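Long-range contact in endonuclease IV (Thermus thermophilus, PDB 3AAM), which cleaves DNA at apurinic or apyrimidinic sites during base excision repair, leaving a 3'-hydroxyl and a 5'-terminal sugar phosphate: residues V195-D207 with V234-E248. Residues are numbered along the deposited sequence; the frame is centred on the assembly and turned at random.
Sequences VGLERVPVVHLND and VFLDPRLKDRVFILE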
loop_
_atom_site.group_PDB
_atom_site.type_symbol
_atom_site.label_atom_id
_atom_site.label_comp_id
_atom_site.label_asym_id
_atom_site.label_seq_id
_atom_site.Cartn_x
_atom_site.Cartn_y
_atom_site.Cartn_z
ATOM N N VAL A 195 14.161 9.818 0.039
ATOM C CA VAL A 195 12.796 10.264 0.297
ATOM C C VAL A 195 12.589 10.854 1.680
ATOM O O VAL A 195 11.936 11.894 1.834
ATOM C CB VAL A 195 11.810 9.085 0.102
ATOM C CG1 VAL A 195 10.411 9.475 0.560
ATOM C CG2 VAL A 195 11.786 8.673 -1.366
ATOM N N GLY A 196 13.165 10.196 2.678
ATOM C CA GLY A 196 13.008 10.631 4.051
ATOM C C GLY A 196 11.944 9.731 4.643
ATOM O O GLY A 196 10.796 9.745 4.200
ATOM N N LEU A 197 12.320 8.938 5.639
ATOM C CA LEU A 197 11.377 8.011 6.251
ATOM C C LEU A 197 10.153 8.656 6.888
ATOM O O LEU A 197 9.150 7.978 7.125
ATOM C CB LEU A 197 12.100 7.129 7.269
ATOM C CG LEU A 197 13.127 6.185 6.631
ATOM C CD1 LEU A 197 13.845 5.384 7.701
ATOM C CD2 LEU A 197 12.421 5.249 5.657
ATOM N N GLU A 198 10.208 9.957 7.155
ATOM C CA GLU A 198 9.054 10.616 7.753
ATOM C C GLU A 198 7.899 10.665 6.759
ATOM O O GLU A 198 6.747 10.885 7.137
ATOM C CB GLU A 198 9.410 12.033 8.224
ATOM C CG GLU A 198 9.870 12.991 7.140
ATOM C CD GLU A 198 11.223 12.627 6.557
ATOM O OE1 GLU A 198 12.150 12.323 7.338
ATOM O OE2 GLU A 198 11.361 12.658 5.317
ATOM N N ARG A 199 8.213 10.439 5.486
ATOM C CA ARG A 199 7.207 10.457 4.431
ATOM C C ARG A 199 6.882 9.051 3.932
ATOM O O ARG A 199 6.438 8.880 2.798
ATOM C CB ARG A 199 7.682 11.323 3.259
ATOM C CG ARG A 199 8.201 12.694 3.673
ATOM C CD ARG A 199 7.163 13.509 4.433
ATOM N NE ARG A 199 6.072 13.968 3.579
ATOM C CZ ARG A 199 5.137 14.834 3.961
ATOM N NH1 ARG A 199 5.159 15.338 5.188
ATOM N NH2 ARG A 199 4.182 15.202 3.118
ATOM N N VAL A 200 7.116 8.048 4.775
ATOM C CA VAL A 200 6.818 6.658 4.418
ATOM C C VAL A 200 5.958 6.086 5.543
ATOM O O VAL A 200 6.436 5.327 6.394
ATOM C CB VAL A 200 8.096 5.810 4.296
ATOM C CG1 VAL A 200 7.748 4.425 3.762
ATOM C CG2 VAL A 200 9.093 6.496 3.379
ATOM N N PRO A 201 4.668 6.446 5.564
ATOM C CA PRO A 201 3.749 5.973 6.603
ATOM C C PRO A 201 3.303 4.520 6.534
ATOM O O PRO A 201 2.915 3.937 7.547
ATOM C CB PRO A 201 2.575 6.938 6.475
ATOM C CG PRO A 201 2.536 7.209 5.006
ATOM C CD PRO A 201 4.001 7.414 4.673
ATOM N N VAL A 202 3.359 3.938 5.344
ATOM C CA VAL A 202 2.925 2.566 5.154
ATOM C C VAL A 202 3.956 1.744 4.404
ATOM O O VAL A 202 4.581 2.220 3.455
ATOM C CB VAL A 202 1.592 2.510 4.365
ATOM C CG1 VAL A 202 1.151 1.067 4.191
ATOM C CG2 VAL A 202 0.522 3.321 5.083
ATOM N N VAL A 203 4.124 0.503 4.843
ATOM C CA VAL A 203 5.054 -0.413 4.211
ATOM C C VAL A 203 4.305 -1.660 3.755
ATOM O O VAL A 203 3.555 -2.256 4.534
ATOM C CB VAL A 203 6.163 -0.873 5.197
ATOM C CG1 VAL A 203 7.040 -1.934 4.527
ATOM C CG2 VAL A 203 7.006 0.315 5.648
ATOM N N HIS A 204 4.465 -2.028 2.488
ATOM C CA HIS A 204 3.865 -3.266 1.994
ATOM C C HIS A 204 5.016 -4.249 2.191
ATOM O O HIS A 204 5.937 -4.324 1.371
ATOM C CB HIS A 204 3.486 -3.163 0.511
ATOM C CG HIS A 204 2.214 -2.414 0.257
ATOM N ND1 HIS A 204 1.204 -2.309 1.192
ATOM C CD2 HIS A 204 1.769 -1.769 -0.849
ATOM C CE1 HIS A 204 0.195 -1.630 0.672
ATOM N NE2 HIS A 204 0.513 -1.292 -0.565
ATOM N N LEU A 205 4.965 -4.970 3.309
ATOM C CA LEU A 205 6.004 -5.911 3.706
ATOM C C LEU A 205 5.870 -7.267 3.029
ATOM O O LEU A 205 5.711 -8.297 3.682
ATOM C CB LEU A 205 5.982 -6.075 5.231
ATOM C CG LEU A 205 7.247 -6.617 5.900
ATOM C CD1 LEU A 205 8.361 -5.572 5.828
ATOM C CD2 LEU A 205 6.945 -6.962 7.347
ATOM N N ASN A 206 5.939 -7.247 1.706
ATOM C CA ASN A 206 5.833 -8.453 0.898
ATOM C C ASN A 206 7.173 -9.154 0.718
ATOM O O ASN A 206 8.192 -8.497 0.509
ATOM C CB ASN A 206 5.298 -8.092 -0.492
ATOM C CG ASN A 206 3.894 -7.536 -0.449
ATOM O OD1 ASN A 206 3.595 -6.508 -1.062
ATOM N ND2 ASN A 206 3.020 -8.216 0.269
ATOM N N ASP A 207 7.187 -10.480 0.810
ATOM C CA ASP A 207 8.432 -11.181 0.551
ATOM C C ASP A 207 8.395 -11.332 -0.969
ATOM O O ASP A 207 7.389 -11.001 -1.600
ATOM C CB ASP A 207 8.497 -12.547 1.234
ATOM C CG ASP A 207 9.929 -13.060 1.357
ATOM O OD1 ASP A 207 10.757 -12.732 0.476
ATOM O OD2 ASP A 207 10.229 -13.797 2.324
ATOM N N VAL A 234 13.318 -5.121 8.694
ATOM C CA VAL A 234 12.598 -3.936 8.233
ATOM C C VAL A 234 11.444 -3.658 9.200
ATOM O O VAL A 234 11.253 -2.529 9.663
ATOM C CB VAL A 234 12.032 -4.141 6.801
ATOM C CG1 VAL A 234 11.116 -2.983 6.418
ATOM C CG2 VAL A 234 13.174 -4.235 5.805
ATOM N N PHE A 235 10.688 -4.704 9.512
ATOM C CA PHE A 235 9.548 -4.603 10.411
ATOM C C PHE A 235 9.947 -4.060 11.780
ATOM O O PHE A 235 9.224 -3.260 12.370
ATOM C CB PHE A 235 8.912 -5.993 10.571
ATOM C CG PHE A 235 7.644 -6.006 11.392
ATOM C CD1 PHE A 235 6.505 -5.332 10.959
ATOM C CD2 PHE A 235 7.580 -6.730 12.576
ATOM C CE1 PHE A 235 5.315 -5.383 11.695
ATOM C CE2 PHE A 235 6.399 -6.787 13.319
ATOM C CZ PHE A 235 5.267 -6.116 12.879
ATOM N N LEU A 236 11.113 -4.479 12.267
ATOM C CA LEU A 236 11.586 -4.069 13.582
ATOM C C LEU A 236 12.590 -2.925 13.593
ATOM O O LEU A 236 13.168 -2.623 14.637
ATOM C CB LEU A 236 12.192 -5.273 14.301
ATOM C CG LEU A 236 11.236 -6.444 14.537
ATOM C CD1 LEU A 236 11.958 -7.523 15.336
ATOM C CD2 LEU A 236 9.997 -5.963 15.284
ATOM N N ASP A 237 12.816 -2.291 12.450
ATOM C CA ASP A 237 13.764 -1.185 12.436
ATOM C C ASP A 237 13.185 -0.102 13.338
ATOM O O ASP A 237 12.035 0.293 13.180
ATOM C CB ASP A 237 13.954 -0.647 11.020
ATOM C CG ASP A 237 15.031 0.415 10.945
ATOM O OD1 ASP A 237 14.769 1.559 11.373
ATOM O OD2 ASP A 237 16.139 0.099 10.470
ATOM N N PRO A 238 13.976 0.392 14.301
ATOM C CA PRO A 238 13.496 1.432 15.216
ATOM C C PRO A 238 12.906 2.674 14.554
ATOM O O PRO A 238 12.061 3.348 15.136
ATOM C CB PRO A 238 14.739 1.753 16.044
ATOM C CG PRO A 238 15.444 0.438 16.095
ATOM C CD PRO A 238 15.341 -0.031 14.662
ATOM N N ARG A 239 13.351 2.978 13.343
ATOM C CA ARG A 239 12.853 4.153 12.639
ATOM C C ARG A 239 11.429 3.975 12.120
ATOM O O ARG A 239 10.765 4.952 11.784
ATOM C CB ARG A 239 13.780 4.490 11.470
ATOM C CG ARG A 239 15.169 4.928 11.897
ATOM C CD ARG A 239 16.131 4.967 10.721
ATOM N NE ARG A 239 16.455 3.632 10.230
ATOM C CZ ARG A 239 17.352 3.378 9.279
ATOM N NH1 ARG A 239 18.019 4.374 8.708
ATOM N NH2 ARG A 239 17.592 2.125 8.903
ATOM N N LEU A 240 10.965 2.731 12.068
ATOM C CA LEU A 240 9.627 2.439 11.560
ATOM C C LEU A 240 8.687 1.896 12.625
ATOM O O LEU A 240 7.598 1.418 12.308
ATOM C CB LEU A 240 9.715 1.417 10.426
ATOM C CG LEU A 240 10.666 1.743 9.273
ATOM C CD1 LEU A 240 10.677 0.580 8.298
ATOM C CD2 LEU A 240 10.232 3.029 8.584
ATOM N N LYS A 241 9.094 1.981 13.883
ATOM C CA LYS A 241 8.281 1.443 14.971
ATOM C C LYS A 241 6.849 1.963 15.058
ATOM O O LYS A 241 5.986 1.279 15.601
ATOM C CB LYS A 241 8.986 1.663 16.312
ATOM C CG LYS A 241 9.147 3.112 16.710
ATOM C CD LYS A 241 9.976 3.216 17.972
ATOM C CE LYS A 241 10.226 4.662 18.357
ATOM N NZ LYS A 241 11.067 4.755 19.580
ATOM N N ASP A 242 6.588 3.152 14.524
ATOM C CA ASP A 242 5.241 3.720 14.581
ATOM C C ASP A 242 4.535 3.716 13.226
ATOM O O ASP A 242 3.574 4.460 13.020
ATOM C CB ASP A 242 5.296 5.158 15.113
ATOM C CG ASP A 242 5.912 5.244 16.498
ATOM O OD1 ASP A 242 5.396 4.581 17.422
ATOM O OD2 ASP A 242 6.914 5.974 16.664
ATOM N N ARG A 243 4.999 2.876 12.308
ATOM C CA ARG A 243 4.397 2.824 10.985
ATOM C C ARG A 243 3.414 1.673 10.837
ATOM O O ARG A 243 3.243 0.858 11.748
ATOM C CB ARG A 243 5.479 2.714 9.906
ATOM C CG ARG A 243 6.582 3.761 9.994
ATOM C CD ARG A 243 6.053 5.185 10.016
ATOM N NE ARG A 243 7.162 6.136 10.079
ATOM C CZ ARG A 243 7.067 7.373 10.551
ATOM N NH1 ARG A 243 5.909 7.827 11.009
ATOM N NH2 ARG A 243 8.140 8.154 10.576
ATOM N N VAL A 244 2.776 1.620 9.673
ATOM C CA VAL A 244 1.791 0.599 9.347
ATOM C C VAL A 244 2.362 -0.381 8.327
ATOM O O VAL A 244 2.859 0.028 7.283
ATOM C CB VAL A 244 0.526 1.252 8.763
ATOM C CG1 VAL A 244 -0.436 0.186 8.255
ATOM C CG2 VAL A 244 -0.138 2.113 9.826
ATOM N N PHE A 245 2.280 -1.671 8.636
ATOM C CA PHE A 245 2.793 -2.711 7.754
ATOM C C PHE A 245 1.654 -3.583 7.244
ATOM O O PHE A 245 0.887 -4.138 8.032
ATOM C CB PHE A 245 3.811 -3.574 8.502
ATOM C CG PHE A 245 5.084 -2.850 8.848
ATOM C CD1 PHE A 245 6.209 -2.973 8.048
ATOM C CD2 PHE A 245 5.145 -2.028 9.968
ATOM C CE1 PHE A 245 7.387 -2.293 8.353
ATOM C CE2 PHE A 245 6.317 -1.340 10.284
ATOM C CZ PHE A 245 7.441 -1.474 9.474
ATOM N N ILE A 246 1.543 -3.690 5.924
ATOM C CA ILE A 246 0.501 -4.496 5.292
ATOM C C ILE A 246 1.106 -5.557 4.380
ATOM O O ILE A 246 1.929 -5.250 3.513
ATOM C CB ILE A 246 -0.453 -3.607 4.437
ATOM C CG1 ILE A 246 -1.188 -2.603 5.328
ATOM C CG2 ILE A 246 -1.453 -4.475 3.686
ATOM C CD1 ILE A 246 -2.104 -3.245 6.370
ATOM N N LEU A 247 0.699 -6.806 4.579
ATOM C CA LEU A 247 1.165 -7.916 3.754
ATOM C C LEU A 247 0.092 -8.111 2.687
ATOM O O LEU A 247 -1.101 -8.037 2.989
ATOM C CB LEU A 247 1.306 -9.190 4.596
ATOM C CG LEU A 247 1.768 -10.440 3.841
ATOM C CD1 LEU A 247 3.166 -10.234 3.261
ATOM C CD2 LEU A 247 1.761 -11.626 4.795
ATOM N N GLU A 248 0.517 -8.332 1.445
ATOM C CA GLU A 248 -0.412 -8.513 0.329
ATOM C C GLU A 248 -0.164 -9.861 -0.340
ATOM O O GLU A 248 0.501 -9.939 -1.368
ATOM C CB GLU A 248 -0.221 -7.393 -0.695
ATOM C CG GLU A 248 -0.285 -5.981 -0.123
ATOM C CD GLU A 248 -0.023 -4.926 -1.180
ATOM O OE1 GLU A 248 0.983 -5.059 -1.913
ATOM O OE2 GLU A 248 -0.812 -3.967 -1.276
#
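Val202-His204 and Val244-Leu247 run side by side as parallel strands, their short axes 4.7 Å apart at closest approach and inclined by 23°. Val244 N donates to Pro201 O, and Val203 is then held from both its polar atoms: its N gives to Val244 O at 2.8 Å and its O receives from Ile246 N at 2.8 Å, both nearly straight. Farther on the pairing slackens, since Leu205 N reaches Ile246 O only through a weak, bent bond, where the backbone folds into an inverse gamma turn centred on Leu205. Together with strands 165-169 and 3-6, which flank the pair, this parallel pairing builds part of the TIM-barrel wall. On the face shared by Val203 and Phe245, the valine CB lies 3.5 Å from Phe245 CD1, the two side chains running alongside each other in the same direction. With CG anti to the backbone N (chi1 -160°), the Leu205 side chain reaches the end of helix 230-235, where CD1 meets Val234 CG1 at 3.8 Å and CD2 faces Phe235 CB at 3.9 Å. Near the strand starts, Leu197 CD1 rests over one guanidinium face of Arg239, 3.8 Å from its CD; that guanidinium grips Asp237 side-on through NE and NH2, with NH1 salt-bridged to Asp189. At the other end the Glu248 carboxylate stacks on the His204 ring, planes 28° apart, and OE2 accepts from Gln32. The Asn206 amide crosses this carboxylate obliquely, the two planes nearly parallel; the Asn206 side chain lies about 3 Å from that of His219, a manganese ligand, and the Glu248 side chain about 5 Å from the manganese ion.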